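Local structure of putative peptide ABC-transport system periplasmic peptide-binding protein (Campylobacter jejuni, 4OEV) at residues A[260-265]-A[353-358]. The protein binds nickel outside the cytoplasm, as the extracytoplasmic solute-binding protein of an ABC-type importer. Numbering follows the deposited sequence.
Sequences QALNYA and SEFRKI
Leu262 lays its CD2 methyl over one face of the Phe355 ring, 3.9 Å from the centroid and only 18° off the ring normal, a CH-pi contact. The methyl is offset toward the rim at the CD1-CE1 bond, the two side chains crossing at about a right angle. Ala265 meets the same ring differently: its CB lies at the edge, near the ring plane, 4.2 Å from Phe355 CD1. That methyl also takes the tip of Ile358, whose CD1 comes within 3.6 Å of Ala265 CB; with chi1 at 59°, CG1 stands between the backbone N and the carbonyl carbon, and an extended chi2 then directs CD1 to the Ala265 methyl.

A water donates to both Ala265 O (2.7 Å) and Glu354 O (2.6 Å) and so ties the carbonyl of Ala265 to that of Glu354 on the other helix. Glu354 accepts a hydrogen bond at OE2 from Asp267 N, two residues on from Ala265 in the chain, while Lys357 NZ forms a salt bridge with its OE1, the hydrogen bond within it being weak. Behind Leu262 and Phe355 lies sheet, with Ile455 touching both. The pair thus exemplifies steep helix packing, 9.6 Å between the segment axes at 109°, joining helices 256-265 and 342-357 beside a beta-sheet in the alpha/beta architecture of family 5 solute-binding proteins, away from the nickel site.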
loop_
_atom_site.group_PDB
_atom_site.type_symbol
_atom_site.label_atom_id
_atom_site.label_comp_id
_atom_site.label_asym_id
_atom_site.label_seq_id
_atom_site.Cartn_x
_atom_site.Cartn_y
_atom_site.Cartn_z
ATOM N N GLN A 260 8.424 15.920 18.207
ATOM C CA GLN A 260 8.664 17.114 17.411
ATOM C C GLN A 260 10.181 17.370 17.271
ATOM O O GLN A 260 10.693 17.751 16.221
ATOM C CB GLN A 260 7.998 18.319 18.060
ATOM C CG GLN A 260 6.489 18.197 18.199
ATOM C CD GLN A 260 5.896 19.376 18.972
ATOM O OE1 GLN A 260 6.424 19.776 20.015
ATOM N NE2 GLN A 260 4.794 19.921 18.473
ATOM N N ALA A 261 10.895 17.162 18.356
ATOM C CA ALA A 261 12.342 17.393 18.326
ATOM C C ALA A 261 13.015 16.480 17.287
ATOM O O ALA A 261 13.878 16.933 16.516
ATOM C CB ALA A 261 12.920 17.199 19.694
ATOM N N LEU A 262 12.633 15.203 17.261
ATOM C CA LEU A 262 13.224 14.271 16.305
ATOM C C LEU A 262 12.905 14.663 14.856
ATOM O O LEU A 262 13.731 14.484 13.952
ATOM C CB LEU A 262 12.746 12.852 16.590
ATOM C CG LEU A 262 13.180 12.397 17.980
ATOM C CD1 LEU A 262 12.572 11.117 18.308
ATOM C CD2 LEU A 262 14.719 12.241 18.046
ATOM N N ASN A 263 11.732 15.239 14.639
ATOM C CA ASN A 263 11.409 15.767 13.313
ATOM C C ASN A 263 12.326 16.944 12.935
ATOM O O ASN A 263 12.864 16.967 11.836
ATOM C CB ASN A 263 9.965 16.182 13.250
ATOM C CG ASN A 263 9.071 15.040 12.780
ATOM O OD1 ASN A 263 8.910 14.834 11.574
ATOM N ND2 ASN A 263 8.539 14.271 13.721
ATOM N N TYR A 264 12.530 17.890 13.855
ATOM C CA TYR A 264 13.397 19.059 13.590
ATOM C C TYR A 264 14.856 18.664 13.393
ATOM O O TYR A 264 15.670 19.440 12.831
ATOM C CB TYR A 264 13.298 20.092 14.733
ATOM C CG TYR A 264 12.049 20.961 14.694
ATOM C CD1 TYR A 264 11.815 21.827 13.637
ATOM C CD2 TYR A 264 11.116 20.925 15.726
ATOM C CE1 TYR A 264 10.672 22.621 13.598
ATOM C CE2 TYR A 264 9.993 21.713 15.704
ATOM C CZ TYR A 264 9.770 22.564 14.631
ATOM O OH TYR A 264 8.622 23.336 14.580
ATOM N N ALA A 265 15.200 17.458 13.834
ATOM C CA ALA A 265 16.576 17.005 13.813
ATOM C C ALA A 265 17.034 16.493 12.445
ATOM O O ALA A 265 18.232 16.404 12.185
ATOM C CB ALA A 265 16.767 15.915 14.842
ATOM N N SER A 353 22.470 8.825 12.682
ATOM C CA SER A 353 23.451 9.878 12.537
ATOM C C SER A 353 22.898 11.266 12.887
ATOM O O SER A 353 23.534 12.028 13.634
ATOM C CB SER A 353 23.987 9.900 11.083
ATOM O OG SER A 353 24.750 11.089 10.975
ATOM N N GLU A 354 21.722 11.590 12.349
ATOM C CA GLU A 354 21.039 12.873 12.585
ATOM C C GLU A 354 20.715 13.060 14.068
ATOM O O GLU A 354 20.925 14.147 14.640
ATOM C CB GLU A 354 19.728 12.942 11.738
ATOM C CG GLU A 354 19.973 13.049 10.220
ATOM C CD GLU A 354 20.749 14.321 9.840
ATOM O OE1 GLU A 354 21.969 14.395 10.095
ATOM O OE2 GLU A 354 20.148 15.258 9.285
ATOM N N PHE A 355 20.262 11.980 14.702
ATOM C CA PHE A 355 19.888 12.067 16.112
ATOM C C PHE A 355 21.116 12.217 16.990
ATOM O O PHE A 355 21.088 12.889 18.026
ATOM C CB PHE A 355 19.138 10.847 16.530
ATOM C CG PHE A 355 17.799 10.670 15.808
ATOM C CD1 PHE A 355 17.143 11.741 15.212
ATOM C CD2 PHE A 355 17.249 9.426 15.716
ATOM C CE1 PHE A 355 15.895 11.551 14.574
ATOM C CE2 PHE A 355 15.989 9.216 15.058
ATOM C CZ PHE A 355 15.345 10.292 14.491
ATOM N N ARG A 356 22.164 11.504 16.619
ATOM C CA ARG A 356 23.414 11.560 17.384
ATOM C C ARG A 356 23.921 12.983 17.459
ATOM O O ARG A 356 24.469 13.413 18.496
ATOM C CB ARG A 356 24.466 10.647 16.760
ATOM C CG ARG A 356 25.815 10.753 17.454
ATOM C CD ARG A 356 26.831 9.740 16.994
ATOM N NE ARG A 356 28.179 10.342 17.058
ATOM C CZ ARG A 356 28.924 10.409 18.169
ATOM N NH1 ARG A 356 30.136 10.979 18.142
ATOM N NH2 ARG A 356 28.448 9.947 19.332
ATOM N N LYS A 357 23.711 13.740 16.383
ATOM C CA LYS A 357 24.174 15.122 16.343
ATOM C C LYS A 357 23.536 16.012 17.432
ATOM O O LYS A 357 24.152 16.959 17.863
ATOM C CB LYS A 357 23.903 15.753 14.978
ATOM C CG LYS A 357 24.768 15.232 13.850
ATOM C CD LYS A 357 24.537 16.044 12.596
ATOM C CE LYS A 357 24.973 15.260 11.379
ATOM N NZ LYS A 357 24.755 16.006 10.119
ATOM N N ILE A 358 22.315 15.712 17.852
ATOM C CA ILE A 358 21.649 16.501 18.884
ATOM C C ILE A 358 21.620 15.786 20.239
ATOM O O ILE A 358 20.811 16.127 21.088
ATOM C CB ILE A 358 20.168 16.838 18.505
ATOM C CG1 ILE A 358 19.379 15.552 18.296
ATOM C CG2 ILE A 358 20.096 17.737 17.271
ATOM C CD1 ILE A 358 17.828 15.715 18.326
HETATM O O HOH W 1 20.428 16.534 13.769
#